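Local coordinates for aminopeptidase N family protein (Idiomarina loihiensis L2TR, PDB 4FGM) that binds a zinc ion and probably works as an aminopeptidase, removing residues from the amino end of peptides, at residues P34-G39 with L357-F362; G39-R44 with K287-Y292; T352-L357 with S372-Y377. All blocks are in the same frame, centred on the assembly; numbering follows the deposited sequence.

The three contacts gather round the zinc and maleic acid site of an M61-type peptidase, and each holds at least one residue of the maleic acid pocket. Contacts 1 and 2 have centres about 7 Å apart and share Gly39: the loop between strands 30-32 and 50-51, from the N-terminal M61 family region, meets the 287-292 loop and helix 358-362 of the catalytic region. Contact 3, centred about 13 Å from contact 1, joins helix 351-356 to the loop before helix 378-394, and shares Leu357 with it. Along the chain contact 2 nests inside contact 1, whereas contacts 1 and 3 interleave, so sequence-distant pieces converge on one site.

Contact 1: residues P34-G39 with L357-F362; sequences PNWIPG and LAWTKF. With MAE (maleic acid), chain B.
Trp36 and Trp359 form a T-shaped (edge-to-face) indole pair, with the edge of Trp359 directed at the face of Trp36. The evidence is geometric: the two six-membered rings have their planes at 87° and their centroids 4.6 Å apart. Trp359 CH2 leads the approach and stands 3.2 Å above the plane of the Trp36 ring, over its centre, with Trp36 CD2 as its nearest atom at 3.3 Å. On the same edge Trp359 CZ3 sits closer to the five-membered part, 3.8 Å from Trp36 CG, while Trp359 CZ2 lies near the far rim of the benzo ring. Contact therefore spreads along the outer edge of one indole.

Trp36 CA and Trp359 CA are 10.3 Å apart, and the side chains span the gap. Trp36 carries CG between its backbone N and carbonyl carbon (chi1 64°), which turns one face of its indole to the Trp359 edge. Trp359 projects from helix 358-362 toward the loop. Both residues are buried, and the pair joins a loop of the N-terminal M61 region to the catalytic region. Neither indole nitrogen is spent on the pair: Trp36 NE1 makes a weak hydrogen bond to Gln293 O and Trp359 NE1 another to Ser298 O. At the base of Trp359, the helix begins with Thr360 N bonded to Leu357 O at 3.1 Å.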
loop_
_atom_site.group_PDB
_atom_site.type_symbol
_atom_site.label_atom_id
_atom_site.label_comp_id
_atom_site.label_asym_id
_atom_site.label_seq_id
_atom_site.Cartn_x
_atom_site.Cartn_y
_atom_site.Cartn_z
ATOM N N PRO A 34 18.491 -9.368 -0.247
ATOM C CA PRO A 34 17.278 -9.405 0.573
ATOM C C PRO A 34 16.234 -10.333 -0.043
ATOM O O PRO A 34 16.112 -10.402 -1.265
ATOM C CB PRO A 34 16.815 -7.951 0.566
ATOM C CG PRO A 34 18.095 -7.185 0.449
ATOM C CD PRO A 34 18.857 -7.986 -0.591
ATOM N N ASN A 35 15.488 -11.049 0.796
ATOM C CA ASN A 35 14.457 -11.936 0.286
ATOM C C ASN A 35 13.096 -11.247 0.279
ATOM O O ASN A 35 12.110 -11.809 -0.197
ATOM C CB ASN A 35 14.415 -13.237 1.084
ATOM C CG ASN A 35 15.563 -14.150 0.738
ATOM O OD1 ASN A 35 15.932 -14.267 -0.427
ATOM N ND2 ASN A 35 16.131 -14.810 1.742
ATOM N N TRP A 36 13.059 -10.025 0.811
ATOM C CA TRP A 36 11.850 -9.212 0.821
ATOM C C TRP A 36 12.241 -7.750 0.978
ATOM O O TRP A 36 13.325 -7.447 1.462
ATOM C CB TRP A 36 10.886 -9.630 1.936
ATOM C CG TRP A 36 11.379 -9.449 3.340
ATOM C CD1 TRP A 36 12.234 -10.274 4.022
ATOM C CD2 TRP A 36 10.995 -8.421 4.262
ATOM N NE1 TRP A 36 12.394 -9.827 5.311
ATOM C CE2 TRP A 36 11.642 -8.695 5.490
ATOM C CE3 TRP A 36 10.156 -7.304 4.179
ATOM C CZ2 TRP A 36 11.484 -7.886 6.623
ATOM C CZ3 TRP A 36 9.998 -6.496 5.313
ATOM C CH2 TRP A 36 10.658 -6.798 6.517
ATOM N N ILE A 37 11.367 -6.840 0.559
ATOM C CA ILE A 37 11.664 -5.417 0.654
ATOM C C ILE A 37 10.825 -4.726 1.718
ATOM O O ILE A 37 9.613 -4.931 1.793
ATOM C CB ILE A 37 11.436 -4.698 -0.704
ATOM C CG1 ILE A 37 11.696 -3.199 -0.542
ATOM C CG2 ILE A 37 10.019 -4.958 -1.205
ATOM C CD1 ILE A 37 11.644 -2.402 -1.825
ATOM N N PRO A 38 11.468 -3.897 2.562
ATOM C CA PRO A 38 10.762 -3.175 3.628
ATOM C C PRO A 38 9.490 -2.514 3.119
ATOM O O PRO A 38 9.477 -1.926 2.045
ATOM C CB PRO A 38 11.804 -2.155 4.106
ATOM C CG PRO A 38 13.095 -2.935 3.976
ATOM C CD PRO A 38 12.924 -3.645 2.622
ATOM N N GLY A 39 8.416 -2.629 3.892
ATOM C CA GLY A 39 7.159 -2.020 3.505
ATOM C C GLY A 39 6.211 -2.956 2.782
ATOM O O GLY A 39 5.049 -2.642 2.641
ATOM N N LEU A 357 0.501 -12.260 10.995
ATOM C CA LEU A 357 0.528 -13.199 9.883
ATOM C C LEU A 357 0.387 -12.514 8.522
ATOM O O LEU A 357 -0.155 -13.098 7.580
ATOM C CB LEU A 357 -0.590 -14.237 10.037
ATOM C CG LEU A 357 -0.417 -15.508 10.882
ATOM C CD1 LEU A 357 0.963 -15.568 11.496
ATOM C CD2 LEU A 357 -1.501 -15.549 11.954
ATOM N N ALA A 358 0.872 -11.283 8.405
ATOM C CA ALA A 358 0.765 -10.578 7.132
ATOM C C ALA A 358 1.425 -11.388 6.022
ATOM O O ALA A 358 0.902 -11.468 4.906
ATOM C CB ALA A 358 1.405 -9.205 7.231
ATOM N N TRP A 359 2.557 -12.007 6.353
ATOM C CA TRP A 359 3.341 -12.808 5.415
ATOM C C TRP A 359 2.596 -13.942 4.725
ATOM O O TRP A 359 2.950 -14.338 3.617
ATOM C CB TRP A 359 4.561 -13.394 6.126
ATOM C CG TRP A 359 5.338 -12.378 6.876
ATOM C CD1 TRP A 359 5.132 -11.976 8.165
ATOM C CD2 TRP A 359 6.400 -11.568 6.364
ATOM N NE1 TRP A 359 6.000 -10.961 8.487
ATOM C CE2 TRP A 359 6.789 -10.690 7.402
ATOM C CE3 TRP A 359 7.061 -11.497 5.127
ATOM C CZ2 TRP A 359 7.814 -9.742 7.240
ATOM C CZ3 TRP A 359 8.083 -10.555 4.966
ATOM C CH2 TRP A 359 8.448 -9.691 6.023
ATOM N N THR A 360 1.573 -14.472 5.379
ATOM C CA THR A 360 0.809 -15.570 4.812
ATOM C C THR A 360 -0.678 -15.256 4.674
ATOM O O THR A 360 -1.208 -15.151 3.565
ATOM C CB THR A 360 0.962 -16.829 5.674
ATOM O OG1 THR A 360 0.627 -16.515 7.031
ATOM C CG2 THR A 360 2.391 -17.345 5.615
ATOM N N LYS A 361 -1.347 -15.105 5.809
ATOM C CA LYS A 361 -2.774 -14.825 5.818
ATOM C C LYS A 361 -3.201 -13.624 4.990
ATOM O O LYS A 361 -4.192 -13.689 4.270
ATOM C CB LYS A 361 -3.258 -14.646 7.252
ATOM C CG LYS A 361 -3.302 -15.937 8.029
ATOM C CD LYS A 361 -4.466 -16.805 7.600
ATOM C CE LYS A 361 -4.589 -18.020 8.513
ATOM N NZ LYS A 361 -5.810 -18.816 8.216
ATOM N N PHE A 362 -2.459 -12.528 5.077
ATOM C CA PHE A 362 -2.839 -11.338 4.331
ATOM C C PHE A 362 -2.252 -11.249 2.927
ATOM O O PHE A 362 -2.994 -11.172 1.958
ATOM C CB PHE A 362 -2.481 -10.081 5.130
ATOM C CG PHE A 362 -3.155 -8.837 4.630
ATOM C CD1 PHE A 362 -2.532 -8.016 3.693
ATOM C CD2 PHE A 362 -4.432 -8.500 5.077
ATOM C CE1 PHE A 362 -3.172 -6.871 3.207
ATOM C CE2 PHE A 362 -5.085 -7.358 4.596
ATOM C CZ PHE A 362 -4.454 -6.542 3.660
HETATM C C1 MAE B . 1.457 0.239 1.999
HETATM O O1 MAE B . 1.348 -0.512 3.030
HETATM O O2 MAE B . 1.967 1.373 2.147
HETATM C C2 MAE B . 1.018 -0.310 0.697
HETATM C C3 MAE B . 1.548 -1.241 -0.093
HETATM C C4 MAE B . 2.769 -2.001 0.154
HETATM O O3 MAE B . 3.532 -1.867 1.130
HETATM O O4 MAE B . 3.005 -2.880 -0.700
#

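Contact 2: residues G39-R44 with K287-Y292; sequences GSYLIR and KAFLPY. With MAE (maleic acid), chain B.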
loop_
_atom_site.group_PDB
_atom_site.type_symbol
_atom_site.label_atom_id
_atom_site.label_comp_id
_atom_site.label_asym_id
_atom_site.label_seq_id
_atom_site.Cartn_x
_atom_site.Cartn_y
_atom_site.Cartn_z
ATOM N N GLY A 39 8.416 -2.629 3.892
ATOM C CA GLY A 39 7.159 -2.020 3.505
ATOM C C GLY A 39 6.211 -2.956 2.782
ATOM O O GLY A 39 5.049 -2.642 2.641
ATOM N N SER A 40 6.705 -4.100 2.324
ATOM C CA SER A 40 5.877 -5.072 1.619
ATOM C C SER A 40 6.210 -6.416 2.253
ATOM O O SER A 40 7.187 -7.080 1.886
ATOM C CB SER A 40 6.224 -5.075 0.131
ATOM O OG SER A 40 5.282 -5.826 -0.604
ATOM N N TYR A 41 5.372 -6.816 3.200
ATOM C CA TYR A 41 5.602 -8.033 3.959
ATOM C C TYR A 41 5.245 -9.345 3.298
ATOM O O TYR A 41 4.307 -10.029 3.705
ATOM C CB TYR A 41 4.909 -7.876 5.312
ATOM C CG TYR A 41 5.145 -6.480 5.867
ATOM C CD1 TYR A 41 6.424 -6.076 6.263
ATOM C CD2 TYR A 41 4.120 -5.531 5.884
ATOM C CE1 TYR A 41 6.677 -4.761 6.654
ATOM C CE2 TYR A 41 4.362 -4.216 6.268
ATOM C CZ TYR A 41 5.643 -3.839 6.651
ATOM O OH TYR A 41 5.890 -2.538 7.021
ATOM N N LEU A 42 6.029 -9.689 2.280
ATOM C CA LEU A 42 5.871 -10.931 1.534
ATOM C C LEU A 42 7.241 -11.375 1.010
ATOM O O LEU A 42 7.947 -10.608 0.342
ATOM C CB LEU A 42 4.907 -10.741 0.358
ATOM C CG LEU A 42 4.673 -11.990 -0.505
ATOM C CD1 LEU A 42 3.945 -13.066 0.314
ATOM C CD2 LEU A 42 3.862 -11.622 -1.738
ATOM N N ILE A 43 7.624 -12.607 1.327
ATOM C CA ILE A 43 8.895 -13.135 0.867
ATOM C C ILE A 43 8.788 -13.198 -0.652
ATOM O O ILE A 43 7.890 -13.858 -1.182
ATOM C CB ILE A 43 9.146 -14.556 1.416
ATOM C CG1 ILE A 43 9.259 -14.516 2.936
ATOM C CG2 ILE A 43 10.405 -15.139 0.799
ATOM C CD1 ILE A 43 10.397 -13.664 3.441
ATOM N N ARG A 44 9.699 -12.519 -1.351
ATOM C CA ARG A 44 9.661 -12.486 -2.808
ATOM C C ARG A 44 10.837 -13.097 -3.579
ATOM O O ARG A 44 10.811 -13.137 -4.812
ATOM C CB ARG A 44 9.446 -11.046 -3.271
ATOM C CG ARG A 44 8.107 -10.476 -2.851
ATOM C CD ARG A 44 7.826 -9.165 -3.560
ATOM N NE ARG A 44 6.388 -8.951 -3.677
ATOM C CZ ARG A 44 5.672 -8.273 -2.797
ATOM N NH1 ARG A 44 6.276 -7.741 -1.749
ATOM N NH2 ARG A 44 4.363 -8.150 -2.948
ATOM N N LYS A 287 10.317 -1.886 16.995
ATOM C CA LYS A 287 11.686 -2.287 17.278
ATOM C C LYS A 287 12.117 -3.488 16.452
ATOM O O LYS A 287 13.300 -3.655 16.155
ATOM C CB LYS A 287 11.847 -2.581 18.772
ATOM C CG LYS A 287 11.536 -1.363 19.631
ATOM C CD LYS A 287 12.011 -1.508 21.069
ATOM C CE LYS A 287 11.681 -0.246 21.862
ATOM N NZ LYS A 287 12.256 -0.255 23.233
ATOM N N ALA A 288 11.154 -4.318 16.070
ATOM C CA ALA A 288 11.451 -5.499 15.267
ATOM C C ALA A 288 12.046 -5.097 13.920
ATOM O O ALA A 288 12.650 -5.917 13.237
ATOM C CB ALA A 288 10.182 -6.321 15.059
ATOM N N PHE A 289 11.877 -3.830 13.547
ATOM C CA PHE A 289 12.405 -3.312 12.284
ATOM C C PHE A 289 13.673 -2.465 12.515
ATOM O O PHE A 289 14.113 -1.734 11.624
ATOM C CB PHE A 289 11.342 -2.454 11.565
ATOM C CG PHE A 289 10.161 -3.234 11.031
ATOM C CD1 PHE A 289 10.116 -4.624 11.111
ATOM C CD2 PHE A 289 9.091 -2.565 10.433
ATOM C CE1 PHE A 289 9.028 -5.333 10.602
ATOM C CE2 PHE A 289 7.996 -3.266 9.921
ATOM C CZ PHE A 289 7.967 -4.653 10.008
ATOM N N LEU A 290 14.247 -2.570 13.711
ATOM C CA LEU A 290 15.452 -1.823 14.064
ATOM C C LEU A 290 16.567 -2.741 14.570
ATOM O O LEU A 290 16.721 -2.934 15.775
ATOM C CB LEU A 290 15.122 -0.776 15.135
ATOM C CG LEU A 290 14.236 0.394 14.696
ATOM C CD1 LEU A 290 13.753 1.168 15.921
ATOM C CD2 LEU A 290 15.017 1.304 13.749
ATOM N N PRO A 291 17.382 -3.293 13.655
ATOM C CA PRO A 291 17.315 -3.101 12.203
ATOM C C PRO A 291 16.420 -4.138 11.513
ATOM O O PRO A 291 15.833 -4.999 12.168
ATOM C CB PRO A 291 18.769 -3.254 11.791
ATOM C CG PRO A 291 19.183 -4.431 12.645
ATOM C CD PRO A 291 18.552 -4.118 14.011
ATOM N N TYR A 292 16.324 -4.041 10.189
ATOM C CA TYR A 292 15.536 -4.984 9.400
ATOM C C TYR A 292 16.334 -6.271 9.186
ATOM O O TYR A 292 17.553 -6.232 9.003
ATOM C CB TYR A 292 15.203 -4.408 8.012
ATOM C CG TYR A 292 14.086 -3.393 7.968
ATOM C CD1 TYR A 292 14.355 -2.029 7.926
ATOM C CD2 TYR A 292 12.750 -3.800 7.979
ATOM C CE1 TYR A 292 13.324 -1.091 7.900
ATOM C CE2 TYR A 292 11.708 -2.874 7.951
ATOM C CZ TYR A 292 12.001 -1.520 7.913
ATOM O OH TYR A 292 10.971 -0.600 7.902
HETATM C C1 MAE B . 1.457 0.239 1.999
HETATM O O1 MAE B . 1.348 -0.512 3.030
HETATM O O2 MAE B . 1.967 1.373 2.147
HETATM C C2 MAE B . 1.018 -0.310 0.697
HETATM C C3 MAE B . 1.548 -1.241 -0.093
HETATM C C4 MAE B . 2.769 -2.001 0.154
HETATM O O3 MAE B . 3.532 -1.867 1.130
HETATM O O4 MAE B . 3.005 -2.880 -0.700
HETATM O O HOH W 1 8.670 -1.657 6.692
#
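Tyr41 and Phe289 make an aromatic contact between the loop of the N-terminal M61 region, where Tyr41 centres an inverse gamma turn, and the 287-292 loop of the catalytic region. The planes differ by only 23°, but with centroids 5.7 Å apart the rings meet at their corners rather than as a full stack. Apolar contact is concentrated where Tyr41 CE1 approaches Phe289 CZ to 3.6 Å; Phe289 CE2 also lies near the phenolic oxygen.

Within the 287-292 loop, Tyr292 CE2 packs over one face of Phe289, off its centre.

The polar link is a water bridge. One water bonds Tyr41 OH at 2.9 Å and Tyr292 OH at 2.8 Å, linking the two hydroxyls. A phenylalanine in place of Tyr41 would probably keep the ring contact but leave this water without one of its anchors and Tyr292 without its bridge to the loop.

A separate polar pair lies beside the maleic acid: Arg44 NH1 is modelled as a donor to Ser40 OG, but at 2.4 Å the bond is too short to be taken at face value. The serine's hydroxyl swings anti to its own backbone N (chi1 -170°), and Ser40 OG stands 3.7 Å from O4 of the maleic acid.

Contact 3: residues T352-L357 with S372-Y377; sequences TESSFL and SIVSYY. With MAE (maleic acid), chain B.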
loop_
_atom_site.group_PDB
_atom_site.type_symbol
_atom_site.label_atom_id
_atom_site.label_comp_id
_atom_site.label_asym_id
_atom_site.label_seq_id
_atom_site.Cartn_x
_atom_site.Cartn_y
_atom_site.Cartn_z
ATOM N N THR A 352 -4.460 -7.682 15.489
ATOM C CA THR A 352 -3.047 -7.884 15.784
ATOM C C THR A 352 -2.577 -9.205 15.196
ATOM O O THR A 352 -1.441 -9.324 14.732
ATOM C CB THR A 352 -2.776 -7.883 17.304
ATOM O OG1 THR A 352 -3.701 -8.759 17.963
ATOM C CG2 THR A 352 -2.911 -6.479 17.856
ATOM N N GLU A 353 -3.457 -10.198 15.226
ATOM C CA GLU A 353 -3.149 -11.513 14.675
ATOM C C GLU A 353 -2.941 -11.379 13.162
ATOM O O GLU A 353 -2.044 -11.996 12.595
ATOM C CB GLU A 353 -4.297 -12.484 14.980
ATOM C CG GLU A 353 -4.168 -13.854 14.352
ATOM C CD GLU A 353 -5.363 -14.745 14.664
ATOM O OE1 GLU A 353 -6.352 -14.235 15.247
ATOM O OE2 GLU A 353 -5.313 -15.950 14.318
ATOM N N SER A 354 -3.765 -10.552 12.523
ATOM C CA SER A 354 -3.675 -10.327 11.084
ATOM C C SER A 354 -2.339 -9.675 10.709
ATOM O O SER A 354 -1.726 -10.031 9.695
ATOM C CB SER A 354 -4.836 -9.442 10.615
ATOM O OG SER A 354 -4.781 -9.210 9.219
ATOM N N SER A 355 -1.899 -8.719 11.525
ATOM C CA SER A 355 -0.634 -8.031 11.291
ATOM C C SER A 355 0.500 -9.045 11.401
ATOM O O SER A 355 1.391 -9.109 10.547
ATOM C CB SER A 355 -0.437 -6.928 12.335
ATOM O OG SER A 355 0.872 -6.381 12.295
ATOM N N PHE A 356 0.442 -9.841 12.463
ATOM C CA PHE A 356 1.445 -10.855 12.744
ATOM C C PHE A 356 1.614 -11.828 11.580
ATOM O O PHE A 356 2.733 -12.180 11.223
ATOM C CB PHE A 356 1.060 -11.612 14.033
ATOM C CG PHE A 356 2.133 -12.538 14.543
ATOM C CD1 PHE A 356 2.248 -13.835 14.052
ATOM C CD2 PHE A 356 3.056 -12.096 15.486
ATOM C CE1 PHE A 356 3.275 -14.678 14.487
ATOM C CE2 PHE A 356 4.082 -12.927 15.928
ATOM C CZ PHE A 356 4.193 -14.222 15.428
ATOM N N LEU A 357 0.501 -12.260 10.995
ATOM C CA LEU A 357 0.528 -13.199 9.883
ATOM C C LEU A 357 0.387 -12.514 8.522
ATOM O O LEU A 357 -0.155 -13.098 7.580
ATOM C CB LEU A 357 -0.590 -14.237 10.037
ATOM C CG LEU A 357 -0.417 -15.508 10.882
ATOM C CD1 LEU A 357 0.963 -15.568 11.496
ATOM C CD2 LEU A 357 -1.501 -15.549 11.954
ATOM N N SER A 372 -12.343 -15.476 6.479
ATOM C CA SER A 372 -11.337 -15.954 7.424
ATOM C C SER A 372 -10.307 -14.982 7.977
ATOM O O SER A 372 -9.564 -15.343 8.887
ATOM C CB SER A 372 -10.597 -17.138 6.793
ATOM O OG SER A 372 -10.010 -16.754 5.554
ATOM N N ILE A 373 -10.232 -13.773 7.438
ATOM C CA ILE A 373 -9.261 -12.811 7.949
ATOM C C ILE A 373 -9.873 -11.429 8.078
ATOM O O ILE A 373 -10.997 -11.188 7.641
ATOM C CB ILE A 373 -8.003 -12.698 7.040
ATOM C CG1 ILE A 373 -8.353 -11.980 5.742
ATOM C CG2 ILE A 373 -7.433 -14.080 6.743
ATOM C CD1 ILE A 373 -7.141 -11.666 4.883
ATOM N N VAL A 374 -9.136 -10.522 8.703
ATOM C CA VAL A 374 -9.607 -9.156 8.857
ATOM C C VAL A 374 -8.486 -8.255 8.346
ATOM O O VAL A 374 -7.322 -8.637 8.380
ATOM C CB VAL A 374 -9.938 -8.841 10.338
ATOM C CG1 VAL A 374 -8.663 -8.799 11.174
ATOM C CG2 VAL A 374 -10.708 -7.526 10.427
ATOM N N SER A 375 -8.833 -7.074 7.853
ATOM C CA SER A 375 -7.832 -6.155 7.324
ATOM C C SER A 375 -7.275 -5.248 8.413
ATOM O O SER A 375 -8.022 -4.485 9.037
ATOM C CB SER A 375 -8.448 -5.299 6.212
ATOM O OG SER A 375 -7.509 -4.381 5.675
ATOM N N TYR A 376 -5.970 -5.329 8.655
ATOM C CA TYR A 376 -5.362 -4.471 9.665
ATOM C C TYR A 376 -5.305 -3.052 9.116
ATOM O O TYR A 376 -5.054 -2.095 9.852
ATOM C CB TYR A 376 -3.969 -4.978 10.066
ATOM C CG TYR A 376 -3.010 -5.267 8.928
ATOM C CD1 TYR A 376 -2.317 -4.235 8.289
ATOM C CD2 TYR A 376 -2.766 -6.584 8.518
ATOM C CE1 TYR A 376 -1.400 -4.506 7.275
ATOM C CE2 TYR A 376 -1.852 -6.867 7.503
ATOM C CZ TYR A 376 -1.171 -5.823 6.888
ATOM O OH TYR A 376 -0.265 -6.098 5.892
ATOM N N TYR A 377 -5.568 -2.923 7.817
ATOM C CA TYR A 377 -5.604 -1.620 7.163
ATOM C C TYR A 377 -6.942 -0.978 7.503
ATOM O O TYR A 377 -7.002 0.084 8.122
ATOM C CB TYR A 377 -5.537 -1.764 5.641
ATOM C CG TYR A 377 -4.162 -1.942 5.064
ATOM C CD1 TYR A 377 -3.339 -0.842 4.818
ATOM C CD2 TYR A 377 -3.688 -3.209 4.732
ATOM C CE1 TYR A 377 -2.079 -1.001 4.248
ATOM C CE2 TYR A 377 -2.431 -3.377 4.164
ATOM C CZ TYR A 377 -1.638 -2.269 3.923
ATOM O OH TYR A 377 -0.417 -2.430 3.329
HETATM C C1 MAE B . 1.457 0.239 1.999
HETATM O O1 MAE B . 1.348 -0.512 3.030
HETATM O O2 MAE B . 1.967 1.373 2.147
HETATM C C2 MAE B . 1.018 -0.310 0.697
HETATM C C3 MAE B . 1.548 -1.241 -0.093
HETATM C C4 MAE B . 2.769 -2.001 0.154
HETATM O O3 MAE B . 3.532 -1.867 1.130
HETATM O O4 MAE B . 3.005 -2.880 -0.700
#
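Ser354 binds the loop before helix 378-394 to helix 351-356 through one side-chain hydrogen bond, Ser354 OG to Val374 O at 2.7 Å. Its hydroxyl lies anti to the backbone N (chi1 -180°), which carries it to the loop carbonyl. The donor meets the carbonyl nearly end-on, with a C=O...OG angle of 163°. The methyl Val374 CG1 packs against Ser354 CB at 3.9 Å, adding an apolar contact beside the bond.

Tyr376 is turned with CG between its backbone N and carbonyl carbon (chi1 51°), which brings the CD2 edge of the ring to the helix. There Tyr376 CD2 meets Ser354 OG at 3.4 Å, near the ring plane, and the same atom packs on Ser355 CA. The hydroxyl of Ser355 is engaged elsewhere, with Thr300 O and Leu303 N.

The next residue faces the pocket: Tyr377 OH donates to O1 of the maleic acid at 2.6 Å, the oxygen lying in the plane of the phenol ring at its edge. Ser375 OG accepts a weak capping bond from Tyr377 N and is also hydrogen-bonded to Ala378 N, at the start of helix 378-394. The chemistry implies that the helix grips the loop just upstream of a ligand-binding phenol, and so is likely to position Tyr377 from the second shell.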